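Local structure of ribonuclease H (Uncultured organism, 4IBN) at residues A18-E23 / H152-Y157; E23-N28 / T65-M70; D57-E62 / V163-G168; M70-V75 / R98-G103; T87-V92 / N137-E142. The protein probably cleaves the RNA strand of RNA-DNA hybrids, a magnesium-dependent endonuclease of type 1 RNase H fold that carries the active-site motif of type 2 enzymes. One frame throughout, in Å; residues are numbered along the deposited sequence.

Contact 1: residues A18-E23 / H152-Y157; sequences AVYADE and HAQNEY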
# COMPACT_ATOMS: atom_id res chain seq x y z
N ALA A 18 -5.82 -8.13 4.70
CA ALA A 18 -5.15 -7.05 5.36
C ALA A 18 -3.85 -6.82 4.67
O ALA A 18 -3.11 -7.71 4.51
CB ALA A 18 -4.93 -7.35 6.82
N VAL A 19 -3.62 -5.58 4.28
CA VAL A 19 -2.49 -5.19 3.49
C VAL A 19 -1.62 -4.22 4.28
O VAL A 19 -2.13 -3.40 4.94
CB VAL A 19 -2.98 -4.50 2.24
CG1 VAL A 19 -1.86 -3.85 1.53
CG2 VAL A 19 -3.68 -5.50 1.37
N TYR A 20 -0.31 -4.43 4.24
CA TYR A 20 0.63 -3.61 4.96
C TYR A 20 1.65 -3.13 3.97
O TYR A 20 2.33 -3.91 3.42
CB TYR A 20 1.32 -4.40 6.09
CG TYR A 20 0.36 -4.93 7.10
CD1 TYR A 20 0.02 -4.19 8.17
CD2 TYR A 20 -0.23 -6.16 6.95
CE1 TYR A 20 -0.88 -4.65 9.07
CE2 TYR A 20 -1.10 -6.61 7.84
CZ TYR A 20 -1.44 -5.84 8.90
OH TYR A 20 -2.33 -6.23 9.84
N ALA A 21 1.75 -1.82 3.81
CA ALA A 21 2.55 -1.24 2.76
C ALA A 21 3.57 -0.25 3.30
O ALA A 21 3.35 0.31 4.31
CB ALA A 21 1.67 -0.56 1.78
N ASP A 22 4.71 -0.13 2.62
CA ASP A 22 5.73 0.84 2.96
C ASP A 22 6.51 1.23 1.74
O ASP A 22 6.39 0.64 0.76
CB ASP A 22 6.69 0.39 4.05
CG ASP A 22 7.52 1.54 4.59
OD1 ASP A 22 6.98 2.52 4.93
OD2 ASP A 22 8.72 1.49 4.58
N GLU A 23 7.25 2.31 1.86
CA GLU A 23 8.09 2.77 0.77
C GLU A 23 9.40 3.27 1.32
O GLU A 23 9.45 3.64 2.44
CB GLU A 23 7.41 3.86 -0.00
CG GLU A 23 7.07 5.12 0.77
CD GLU A 23 6.09 4.84 1.91
OE1 GLU A 23 5.06 4.26 1.63
OE2 GLU A 23 6.34 5.18 3.06
N HIS A 152 5.93 -2.25 14.69
CA HIS A 152 4.78 -2.94 14.12
C HIS A 152 5.38 -3.93 13.14
O HIS A 152 5.91 -3.54 12.18
CB HIS A 152 3.91 -1.94 13.39
CG HIS A 152 2.63 -2.49 12.84
ND1 HIS A 152 2.60 -3.42 11.84
CD2 HIS A 152 1.35 -2.17 13.10
CE1 HIS A 152 1.34 -3.69 11.55
NE2 HIS A 152 0.56 -2.93 12.28
N ALA A 153 5.26 -5.23 13.41
CA ALA A 153 6.01 -6.20 12.66
C ALA A 153 5.73 -6.23 11.19
O ALA A 153 6.62 -6.25 10.43
CB ALA A 153 5.79 -7.56 13.23
N GLN A 154 4.47 -6.26 10.83
CA GLN A 154 4.16 -6.29 9.43
C GLN A 154 4.63 -5.04 8.68
O GLN A 154 4.99 -5.11 7.57
CB GLN A 154 2.68 -6.55 9.21
CG GLN A 154 2.23 -7.92 9.60
CD GLN A 154 1.46 -7.90 10.90
OE1 GLN A 154 1.77 -7.19 11.78
NE2 GLN A 154 0.43 -8.69 10.95
N ASN A 155 4.52 -3.90 9.33
CA ASN A 155 4.99 -2.67 8.74
C ASN A 155 6.49 -2.69 8.54
O ASN A 155 6.95 -2.28 7.56
CB ASN A 155 4.61 -1.46 9.56
CG ASN A 155 5.34 -0.21 9.13
OD1 ASN A 155 4.92 0.43 8.22
ND2 ASN A 155 6.42 0.10 9.79
N GLU A 156 7.20 -3.19 9.52
CA GLU A 156 8.63 -3.31 9.41
C GLU A 156 9.05 -4.28 8.35
O GLU A 156 10.06 -4.09 7.77
CB GLU A 156 9.35 -3.51 10.76
CG GLU A 156 9.00 -2.47 11.80
CD GLU A 156 10.18 -1.94 12.63
OE1 GLU A 156 11.30 -2.10 12.21
OE2 GLU A 156 9.98 -1.42 13.73
N TYR A 157 8.29 -5.34 8.15
CA TYR A 157 8.58 -6.26 7.07
C TYR A 157 8.41 -5.56 5.73
O TYR A 157 9.19 -5.68 4.84
CB TYR A 157 7.74 -7.53 7.12
CG TYR A 157 8.03 -8.45 5.97
CD1 TYR A 157 7.13 -8.67 4.98
CD2 TYR A 157 9.23 -9.06 5.87
CE1 TYR A 157 7.42 -9.46 3.92
CE2 TYR A 157 9.53 -9.85 4.83
CZ TYR A 157 8.63 -10.07 3.85
OH TYR A 157 8.89 -10.87 2.81
O HOH W 1 2.64 -0.86 6.84
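Gln-154 lies over one face of the Tyr-20 ring, its CB 3.6 Å from the ring centroid, which makes a CH-pi contact. Beyond CB the glutamine chain bends and runs along the same face, so that its amide stacks on the phenol with the planes 22° apart. A long, flexible residue ending in a flat polar group suits this place: its methylenes pack on carbon, while NE2 goes on to bond Glu-43 and the backbone of Glu-197. His-152 comes to the ring obliquely, its CE1 3.5 Å from Tyr-20 CE1; relative to the imidazole, that tyrosine carbon lies at the edge, near the ring plane. The same ring caps its helix. With CG anti to the backbone N (chi1 -175°), His-152 turns ND1 back to accept from Asn-155 N at 3.2 Å, and NE2 bonds Glu-197. Between the backbones, a water sits 2.9 Å from Ala-21 O and 3.0 Å from Asn-155 OD1 and bridges them, though its two protons cannot serve every acceptor around it. Asp-22, close to Asp-96 and Asn-159, probably belongs with them to the DEDN active-site motif. Segment 153-157 of the helix thus runs at 45° to segment 18-23 of the strand on one side of the RNase H sheet, while Ala-21 turns to Ser-74 of helix 67-82 on the other, and strands 34-45 and 90-95 flank the strand.

Contact 2: residues E23-N28 / T65-M70; sequences ESCLGN and TTNNRM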
# COMPACT_ATOMS: atom_id res chain seq x y z
N GLU A 23 7.25 2.31 1.86
CA GLU A 23 8.09 2.77 0.77
C GLU A 23 9.40 3.27 1.32
O GLU A 23 9.45 3.64 2.44
CB GLU A 23 7.41 3.86 -0.00
CG GLU A 23 7.07 5.12 0.77
CD GLU A 23 6.09 4.84 1.91
OE1 GLU A 23 5.06 4.26 1.63
OE2 GLU A 23 6.34 5.18 3.06
N SER A 24 10.43 3.23 0.51
CA SER A 24 11.65 3.82 0.93
C SER A 24 12.52 4.24 -0.25
O SER A 24 12.54 3.59 -1.25
CB SER A 24 12.42 2.84 1.76
OG SER A 24 13.52 3.45 2.34
N CYS A 25 13.27 5.31 -0.05
CA CYS A 25 14.32 5.69 -0.96
C CYS A 25 15.65 5.44 -0.26
O CYS A 25 15.71 5.43 0.93
CB CYS A 25 14.25 7.15 -1.30
SG CYS A 25 12.97 7.56 -2.45
N LEU A 26 16.70 5.25 -1.03
CA LEU A 26 18.01 5.05 -0.49
C LEU A 26 18.97 6.10 -0.96
O LEU A 26 19.07 6.31 -2.11
CB LEU A 26 18.56 3.72 -0.93
CG LEU A 26 17.82 2.45 -0.65
CD1 LEU A 26 18.44 1.40 -1.51
CD2 LEU A 26 18.01 2.12 0.74
N GLY A 27 19.71 6.68 -0.07
CA GLY A 27 20.73 7.61 -0.46
C GLY A 27 20.51 9.01 0.04
O GLY A 27 19.62 9.25 0.75
N ASN A 28 21.39 9.91 -0.31
CA ASN A 28 21.26 11.29 0.13
C ASN A 28 21.31 12.31 -0.99
O ASN A 28 21.75 13.39 -0.80
CB ASN A 28 22.27 11.64 1.20
CG ASN A 28 23.65 11.65 0.69
OD1 ASN A 28 23.90 11.28 -0.44
ND2 ASN A 28 24.57 12.10 1.51
N THR A 65 13.62 8.44 -7.90
CA THR A 65 12.23 8.58 -7.55
C THR A 65 12.09 9.34 -6.24
O THR A 65 13.04 9.85 -5.76
CB THR A 65 11.55 7.21 -7.52
OG1 THR A 65 10.14 7.37 -7.38
CG2 THR A 65 12.09 6.37 -6.42
N THR A 66 10.87 9.43 -5.75
CA THR A 66 10.58 10.11 -4.51
C THR A 66 9.73 9.26 -3.56
O THR A 66 9.15 8.35 -3.95
CB THR A 66 9.85 11.43 -4.73
OG1 THR A 66 8.58 11.15 -5.24
CG2 THR A 66 10.54 12.28 -5.69
N ASN A 67 9.72 9.62 -2.30
CA ASN A 67 8.98 8.87 -1.33
C ASN A 67 7.50 8.92 -1.63
O ASN A 67 6.85 7.95 -1.50
CB ASN A 67 9.21 9.31 0.10
CG ASN A 67 10.51 8.81 0.66
OD1 ASN A 67 10.64 7.65 1.00
ND2 ASN A 67 11.48 9.68 0.75
N ASN A 68 7.01 10.07 -2.03
CA ASN A 68 5.61 10.21 -2.38
C ASN A 68 5.23 9.38 -3.57
O ASN A 68 4.17 8.85 -3.60
CB ASN A 68 5.22 11.65 -2.61
CG ASN A 68 5.13 12.47 -1.33
OD1 ASN A 68 5.22 11.97 -0.27
ND2 ASN A 68 4.92 13.73 -1.48
N ARG A 69 6.09 9.33 -4.56
CA ARG A 69 5.76 8.52 -5.70
C ARG A 69 5.69 7.04 -5.30
O ARG A 69 4.79 6.35 -5.66
CB ARG A 69 6.83 8.66 -6.79
CG ARG A 69 6.65 9.74 -7.82
CD ARG A 69 7.60 9.53 -9.10
NE ARG A 69 7.42 8.27 -9.79
CZ ARG A 69 6.48 8.03 -10.68
NH1 ARG A 69 5.66 8.99 -10.98
NH2 ARG A 69 6.35 6.87 -11.24
N MET A 70 6.68 6.58 -4.57
CA MET A 70 6.70 5.20 -4.17
C MET A 70 5.52 4.80 -3.23
O MET A 70 5.03 3.72 -3.27
CB MET A 70 8.09 4.79 -3.62
CG MET A 70 9.19 4.94 -4.62
SD MET A 70 8.81 4.27 -6.28
CE MET A 70 8.77 2.57 -5.97
O HOH W 2 12.82 7.00 2.23
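Glu-23 and Met-70 bring their CA atoms within 5.7 Å where the end of strand 16-25 passes the first turn of helix 67-82, and no direct hydrogen bond joins the two backbones. Glu-23 meets the helix through its aliphatic part: CB lies 3.8 Å from Met-70 CB, and CG rests 3.6 Å from Asn-67 O. Its chi1 of 61° sets CG in the crowded position between the backbone N and carbonyl carbon, from where the bent chain carries the carboxylate toward Asp-96. Glutamate immediately after aspartate recalls type 2 enzymes, so Glu-23 probably supplies the E of the DEDN motif. Two residues on, Cys-25 points its SG at the peptide entering the helix, 3.8 Å from Thr-66 C; a compact, polarisable thiol fits against such a surface. Thr-66 is the N-cap, its OG1 accepting from Arg-69 N at 3.2 Å, a role suited to a short hydroxyl side chain. Asn-67 turns its amide toward the strand instead. A water accepts from Cys-25 N at 2.9 Å and donates to Asn-67 OD1 at 2.6 Å, so the amide oxygen and the strand N-H share one molecule. With van der Waals packing and a single water doing the joining, the contact places the strand and its probable catalytic glutamate beside the helix start without spending that carboxylate on it.

Contact 3: residues D57-E62 / V163-G168; sequences DVWVSE and VTAAGG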
# COMPACT_ATOMS: atom_id res chain seq x y z
N ASP A 57 3.59 -11.33 -0.95
CA ASP A 57 4.32 -10.08 -1.09
C ASP A 57 4.21 -9.51 -2.49
O ASP A 57 4.14 -10.23 -3.41
CB ASP A 57 5.81 -10.31 -0.88
CG ASP A 57 6.19 -10.80 0.52
OD1 ASP A 57 5.39 -10.72 1.40
OD2 ASP A 57 7.33 -11.23 0.70
N VAL A 58 4.29 -8.19 -2.62
CA VAL A 58 4.37 -7.54 -3.93
C VAL A 58 5.23 -6.28 -3.86
O VAL A 58 5.01 -5.43 -3.00
CB VAL A 58 2.97 -7.17 -4.46
CG1 VAL A 58 2.16 -6.49 -3.37
CG2 VAL A 58 3.09 -6.28 -5.69
N TRP A 59 6.22 -6.16 -4.75
CA TRP A 59 7.09 -5.01 -4.69
C TRP A 59 7.42 -4.46 -6.06
O TRP A 59 7.32 -5.15 -7.04
CB TRP A 59 8.36 -5.31 -3.88
CG TRP A 59 9.28 -6.27 -4.49
CD1 TRP A 59 10.28 -6.01 -5.34
CD2 TRP A 59 9.28 -7.69 -4.31
NE1 TRP A 59 10.92 -7.15 -5.70
CE2 TRP A 59 10.33 -8.20 -5.07
CE3 TRP A 59 8.52 -8.56 -3.55
CZ2 TRP A 59 10.59 -9.53 -5.14
CZ3 TRP A 59 8.80 -9.87 -3.61
CH2 TRP A 59 9.83 -10.35 -4.39
N VAL A 60 7.83 -3.21 -6.06
CA VAL A 60 8.32 -2.57 -7.26
C VAL A 60 9.37 -1.54 -6.92
O VAL A 60 9.49 -1.17 -5.82
CB VAL A 60 7.24 -1.87 -8.01
CG1 VAL A 60 6.25 -2.88 -8.52
CG2 VAL A 60 6.58 -0.86 -7.18
N SER A 61 10.13 -1.13 -7.92
CA SER A 61 11.17 -0.15 -7.69
C SER A 61 11.32 0.82 -8.85
O SER A 61 10.86 0.53 -9.91
CB SER A 61 12.49 -0.84 -7.44
OG SER A 61 12.81 -1.73 -8.44
N GLU A 62 11.95 1.96 -8.57
CA GLU A 62 12.37 2.95 -9.56
C GLU A 62 13.79 3.38 -9.24
O GLU A 62 14.15 3.44 -8.12
CB GLU A 62 11.45 4.15 -9.56
CG GLU A 62 10.08 3.83 -10.09
CD GLU A 62 9.07 4.93 -10.03
OE1 GLU A 62 9.39 6.04 -9.64
OE2 GLU A 62 7.93 4.66 -10.39
N VAL A 163 12.93 -1.59 0.88
CA VAL A 163 14.36 -1.36 0.79
C VAL A 163 15.04 -2.37 -0.09
O VAL A 163 15.91 -2.04 -0.83
CB VAL A 163 15.03 -1.26 2.15
CG1 VAL A 163 16.53 -1.07 2.02
CG2 VAL A 163 14.48 -0.14 2.91
N THR A 164 14.62 -3.61 0.00
CA THR A 164 15.17 -4.63 -0.84
C THR A 164 14.87 -4.31 -2.30
O THR A 164 15.65 -4.49 -3.14
CB THR A 164 14.53 -6.00 -0.50
OG1 THR A 164 14.90 -6.40 0.80
CG2 THR A 164 14.97 -7.02 -1.45
N ALA A 165 13.65 -3.87 -2.55
CA ALA A 165 13.27 -3.51 -3.89
C ALA A 165 14.12 -2.36 -4.43
O ALA A 165 14.57 -2.39 -5.53
CB ALA A 165 11.81 -3.17 -3.95
N ALA A 166 14.34 -1.35 -3.61
CA ALA A 166 15.11 -0.22 -4.02
C ALA A 166 16.55 -0.61 -4.31
O ALA A 166 17.15 -0.16 -5.22
CB ALA A 166 15.09 0.77 -2.99
N GLY A 167 17.08 -1.43 -3.43
CA GLY A 167 18.47 -1.85 -3.49
C GLY A 167 18.80 -2.69 -4.68
O GLY A 167 19.81 -2.55 -5.27
N GLY A 168 17.90 -3.60 -4.98
CA GLY A 168 18.12 -4.52 -6.05
C GLY A 168 17.55 -4.11 -7.37
O GLY A 168 17.78 -4.73 -8.35
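Ala-165 and Trp-59 make the apolar part of this contact: the methyl CB approaches the indole obliquely, 3.5 Å from Trp-59 CD1. With chi1 at 68°, the tryptophan CG lies between its own backbone N and carbonyl carbon, which brings the five-membered ring beside the helix. The same methyl also touches the strand backbone, 3.6 Å from Val-60 O. A side chain this small suits a place where helix 163-168 and strand 57-62 come within 7.0 Å of each other, axis to axis, at 40°. Close contact between carbon and a polar atom follows at Ser-61, whose CB sits 3.2 Å from Ala-165 O, the carbonyl leaning on the serine methylene. Hydrogen bonding is absent between the two segments and is found just beyond the helix instead. Trp-59 NE1 bonds Thr-170 OG1, and Ser-61 OG bonds Thr-170 O. Helix 153-168 here covers strand 53-62 on one face of the RNase H sheet; Val-60 points to the opposite face, to Arg-73 and Glu-77 of helix 67-82. The chemistry therefore divides: close packing on one alanine is consistent with the short distance between helix and sheet, and directed bonds from Trp-59 and Ser-61 tie down the segment that follows.

Contact 4: residues M70-V75 / R98-G103; sequences MALRSV and RYIVDG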
# COMPACT_ATOMS: atom_id res chain seq x y z
N MET A 70 6.68 6.58 -4.57
CA MET A 70 6.70 5.20 -4.17
C MET A 70 5.52 4.80 -3.23
O MET A 70 5.03 3.72 -3.27
CB MET A 70 8.09 4.79 -3.62
CG MET A 70 9.19 4.94 -4.62
SD MET A 70 8.81 4.27 -6.28
CE MET A 70 8.77 2.57 -5.97
N ALA A 71 5.12 5.72 -2.39
CA ALA A 71 3.98 5.47 -1.56
C ALA A 71 2.76 5.25 -2.45
O ALA A 71 2.02 4.36 -2.22
CB ALA A 71 3.77 6.60 -0.64
N LEU A 72 2.60 6.07 -3.46
CA LEU A 72 1.50 5.88 -4.39
C LEU A 72 1.58 4.55 -5.15
O LEU A 72 0.62 3.89 -5.34
CB LEU A 72 1.28 7.09 -5.29
CG LEU A 72 0.63 8.28 -4.65
CD1 LEU A 72 0.91 9.55 -5.42
CD2 LEU A 72 -0.80 8.03 -4.52
N ARG A 73 2.78 4.16 -5.56
CA ARG A 73 2.95 2.89 -6.21
C ARG A 73 2.60 1.72 -5.32
O ARG A 73 2.15 0.71 -5.79
CB ARG A 73 4.33 2.74 -6.82
CG ARG A 73 4.63 3.87 -7.73
CD ARG A 73 5.35 3.54 -8.98
NE ARG A 73 4.99 2.28 -9.57
CZ ARG A 73 5.84 1.58 -10.28
NH1 ARG A 73 7.03 2.07 -10.47
NH2 ARG A 73 5.52 0.43 -10.82
N SER A 74 2.83 1.87 -4.02
CA SER A 74 2.49 0.81 -3.11
C SER A 74 1.00 0.56 -3.17
O SER A 74 0.57 -0.54 -3.11
CB SER A 74 2.98 1.09 -1.68
OG SER A 74 2.18 1.94 -0.92
N VAL A 75 0.23 1.62 -3.25
CA VAL A 75 -1.20 1.44 -3.40
C VAL A 75 -1.56 0.83 -4.75
O VAL A 75 -2.28 -0.10 -4.83
CB VAL A 75 -1.92 2.77 -3.33
CG1 VAL A 75 -3.42 2.59 -3.56
CG2 VAL A 75 -1.71 3.38 -2.03
N ARG A 98 1.13 8.92 5.87
CA ARG A 98 -0.01 9.79 6.03
C ARG A 98 -0.36 10.42 4.72
O ARG A 98 -1.45 10.76 4.47
CB ARG A 98 0.18 10.79 7.14
CG ARG A 98 -0.14 10.21 8.45
CD ARG A 98 -0.74 11.16 9.40
NE ARG A 98 -2.15 11.35 9.21
CZ ARG A 98 -3.07 10.95 10.06
NH1 ARG A 98 -2.74 10.31 11.16
NH2 ARG A 98 -4.34 11.19 9.81
N TYR A 99 0.60 10.52 3.84
CA TYR A 99 0.30 11.09 2.55
C TYR A 99 -0.81 10.24 1.93
O TYR A 99 -1.73 10.77 1.46
CB TYR A 99 1.57 11.03 1.67
CG TYR A 99 1.51 11.67 0.30
CD1 TYR A 99 1.38 13.01 0.14
CD2 TYR A 99 1.62 10.93 -0.84
CE1 TYR A 99 1.33 13.59 -1.10
CE2 TYR A 99 1.60 11.50 -2.06
CZ TYR A 99 1.44 12.84 -2.19
OH TYR A 99 1.42 13.44 -3.42
N ILE A 100 -0.67 8.93 1.95
CA ILE A 100 -1.69 8.03 1.41
C ILE A 100 -2.99 8.05 2.21
O ILE A 100 -4.01 8.16 1.66
CB ILE A 100 -1.21 6.58 1.36
CG1 ILE A 100 -0.03 6.43 0.42
CG2 ILE A 100 -2.31 5.65 0.98
CD1 ILE A 100 -0.22 6.99 -0.90
N VAL A 101 -2.89 7.93 3.52
CA VAL A 101 -4.09 7.85 4.31
C VAL A 101 -4.94 9.11 4.25
O VAL A 101 -6.13 9.05 4.11
CB VAL A 101 -3.77 7.53 5.80
CG1 VAL A 101 -4.97 7.51 6.61
CG2 VAL A 101 -3.09 6.26 5.91
N ASP A 102 -4.32 10.26 4.45
CA ASP A 102 -5.03 11.51 4.34
C ASP A 102 -5.46 11.80 2.90
O ASP A 102 -6.46 12.38 2.66
CB ASP A 102 -4.23 12.66 4.93
CG ASP A 102 -4.01 12.53 6.39
OD1 ASP A 102 -4.84 11.98 7.07
OD2 ASP A 102 -3.00 13.02 6.83
N GLY A 103 -4.64 11.44 1.94
CA GLY A 103 -5.04 11.63 0.57
C GLY A 103 -6.25 10.83 0.18
O GLY A 103 -7.12 11.33 -0.43
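Ala-71 O, which Ile-100 CD1 approaches to 3.7 Å, receives one short and two weak bonds from its own helix. Ser-74 OG gives the short bond, 2.8 Å, reaching the oxygen from the side at a C=O...donor angle of 136°, while Ser-74 N and Val-75 N add the weak ones. Serine suits this buried turn because its hydroxyl can be spent on the helix's own backbone. Across the interface Ile-100 is the main wedge. Its CG1 lies 3.9 Å from Ala-71 CB, whose smallness makes room for it. CD1 reaches Leu-72 CD2 at 3.8 Å, the two chains crossing obliquely. With CG2 anti to the backbone N, Ile-100 sets that branch 3.8 Å from Val-75 CG2, the two side chains running antiparallel alongside each other. Helices 67-82 and 98-113 belong to the same side of the RNase H fold, and these segments cross at -59° with axes 9.7 Å apart. With an alanine at Ile-100, Ala-71, Leu-72 and Val-75 would probably lose their common partner and a gap open between the helices. Leu-72 also sends CD1 to the edge of the Tyr-99 ring, 3.9 Å from CE2; the tyrosine hydroxyl bonds Trp-129 of helix 126-136. Away from the interface, Arg-98 grips Asp-102 side-on through NE and NH2, one nitrogen to each carboxylate oxygen, a salt bridge one helical turn long.

Contact 5: residues T87-V92 / N137-E142; sequences TRFRVV and NGHAVE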
# COMPACT_ATOMS: atom_id res chain seq x y z
N THR A 87 -12.91 -10.72 -8.52
CA THR A 87 -13.79 -10.25 -7.50
C THR A 87 -13.30 -8.93 -6.92
O THR A 87 -12.14 -8.69 -6.92
CB THR A 87 -13.90 -11.31 -6.35
OG1 THR A 87 -14.75 -10.86 -5.31
CG2 THR A 87 -12.56 -11.65 -5.79
N ARG A 88 -14.21 -8.13 -6.41
CA ARG A 88 -13.86 -7.04 -5.54
C ARG A 88 -13.45 -7.60 -4.21
O ARG A 88 -13.80 -8.66 -3.88
CB ARG A 88 -15.00 -6.06 -5.39
CG ARG A 88 -15.33 -5.32 -6.64
CD ARG A 88 -16.66 -4.57 -6.49
NE ARG A 88 -17.83 -5.45 -6.45
CZ ARG A 88 -18.61 -5.69 -5.38
NH1 ARG A 88 -18.37 -5.15 -4.19
NH2 ARG A 88 -19.65 -6.50 -5.51
N PHE A 89 -12.69 -6.83 -3.46
CA PHE A 89 -12.18 -7.23 -2.19
C PHE A 89 -12.55 -6.21 -1.13
O PHE A 89 -12.73 -5.08 -1.42
CB PHE A 89 -10.65 -7.28 -2.20
CG PHE A 89 -10.05 -8.55 -2.71
CD1 PHE A 89 -9.39 -9.38 -1.89
CD2 PHE A 89 -10.07 -8.86 -4.03
CE1 PHE A 89 -8.81 -10.49 -2.35
CE2 PHE A 89 -9.50 -9.97 -4.46
CZ PHE A 89 -8.88 -10.78 -3.64
N ARG A 90 -12.62 -6.64 0.12
CA ARG A 90 -12.57 -5.75 1.25
C ARG A 90 -11.12 -5.73 1.77
O ARG A 90 -10.55 -6.72 1.90
CB ARG A 90 -13.51 -6.22 2.33
CG ARG A 90 -14.92 -6.04 1.98
CD ARG A 90 -15.85 -6.68 3.00
NE ARG A 90 -15.96 -8.09 2.74
CZ ARG A 90 -16.36 -8.97 3.61
NH1 ARG A 90 -16.72 -8.60 4.79
NH2 ARG A 90 -16.40 -10.24 3.28
N VAL A 91 -10.56 -4.56 2.00
CA VAL A 91 -9.17 -4.43 2.33
C VAL A 91 -8.99 -3.51 3.51
O VAL A 91 -9.48 -2.47 3.52
CB VAL A 91 -8.37 -3.84 1.15
CG1 VAL A 91 -6.93 -3.71 1.47
CG2 VAL A 91 -8.60 -4.67 -0.09
N VAL A 92 -8.19 -3.94 4.47
CA VAL A 92 -7.71 -3.03 5.46
C VAL A 92 -6.30 -2.70 5.05
O VAL A 92 -5.51 -3.57 5.00
CB VAL A 92 -7.66 -3.70 6.83
CG1 VAL A 92 -7.13 -2.74 7.84
CG2 VAL A 92 -9.01 -4.14 7.23
N ASN A 137 -10.57 1.40 -7.24
CA ASN A 137 -11.78 1.01 -7.92
C ASN A 137 -13.02 0.87 -7.05
O ASN A 137 -13.40 1.73 -6.38
CB ASN A 137 -11.55 -0.23 -8.74
CG ASN A 137 -11.88 -1.41 -8.01
OD1 ASN A 137 -12.83 -2.13 -8.32
ND2 ASN A 137 -11.26 -1.51 -6.85
N GLY A 138 -13.54 -0.34 -7.19
CA GLY A 138 -14.69 -0.85 -6.49
C GLY A 138 -14.38 -1.63 -5.23
O GLY A 138 -15.25 -2.17 -4.67
N HIS A 139 -13.12 -1.74 -4.86
CA HIS A 139 -12.76 -2.41 -3.66
C HIS A 139 -13.16 -1.53 -2.51
O HIS A 139 -13.12 -0.36 -2.63
CB HIS A 139 -11.27 -2.68 -3.60
CG HIS A 139 -10.76 -3.44 -4.77
ND1 HIS A 139 -11.06 -4.75 -4.99
CD2 HIS A 139 -9.96 -3.08 -5.79
CE1 HIS A 139 -10.49 -5.16 -6.10
NE2 HIS A 139 -9.81 -4.16 -6.60
N ALA A 140 -13.51 -2.12 -1.39
CA ALA A 140 -13.84 -1.35 -0.22
C ALA A 140 -12.65 -1.35 0.73
O ALA A 140 -12.16 -2.39 1.04
CB ALA A 140 -15.03 -1.91 0.43
N VAL A 141 -12.21 -0.17 1.13
CA VAL A 141 -10.96 0.00 1.83
C VAL A 141 -11.10 0.79 3.11
O VAL A 141 -11.74 1.77 3.14
CB VAL A 141 -9.91 0.65 0.95
CG1 VAL A 141 -8.54 0.57 1.61
CG2 VAL A 141 -9.86 -0.00 -0.40
N GLU A 142 -10.49 0.26 4.16
CA GLU A 142 -10.34 1.00 5.39
C GLU A 142 -8.89 1.39 5.42
O GLU A 142 -8.06 0.56 5.42
CB GLU A 142 -10.68 0.15 6.61
CG GLU A 142 -10.33 0.82 7.90
CD GLU A 142 -10.72 0.08 9.16
OE1 GLU A 142 -11.38 -0.93 9.09
OE2 GLU A 142 -10.35 0.56 10.21
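Phe-89 N donates to His-139 ND1 at 3.1 Å, the N-H lying almost exactly in the imidazole plane, so a side chain stands in for a backbone acceptor just before the strands pair. From there regular parallel bonding takes over: Ala-140 N to Phe-89 O, Val-91 N to Ala-140 O at 2.9 Å, and Glu-142 N to Val-91 O. With a leucine in place of His-139, the Phe-89 N-H would probably be left without its acceptor and the start of the pairing less firmly fixed. Beside this, Arg-88 lays CD 3.3 Å from Gly-138 O, while its guanidinium reaches out to a salt bridge with Asp-11; glycine at 138 leaves room for that arginine methylene. Side chains alternate along the strands. Branched Val-91 and Val-141 fall on the face covered by Phe-79 of helix 67-82, whereas Arg-90, Ala-140, Val-92 and Glu-142 take the other, where the Glu-142 carboxylate bonds Arg-206 N and pairs with Arg-144. The two strands are the ends of a beta-alpha-beta crossover through helices 98-113 and 126-136. Strand 90-95 lies inward, parallel to strand 16-25, and strand 140-145 is the outer one, with Ser-208 of the C-terminal tail bonding Val-141.

Strand 16-25 opens the widest loop from the N-terminal side, which contact 1 closes at the start of helix 153-168. Inside it lies contact 2, tying the end of that strand to the start of helix 67-82. Contact 4 follows in series, sharing Met-70, and joins that helix to helix 98-113. Contact 3 starts on strand 53-62, within the spans of contacts 1 and 2, and ends later on helix 153-168, so it crosses both while enclosing contacts 4 and 5. Contact 5 begins before contact 4 has closed, crosses it, and pairs strands 90-95 and 140-145. Together they fasten helices to both faces of the sheet and complete its parallel edge.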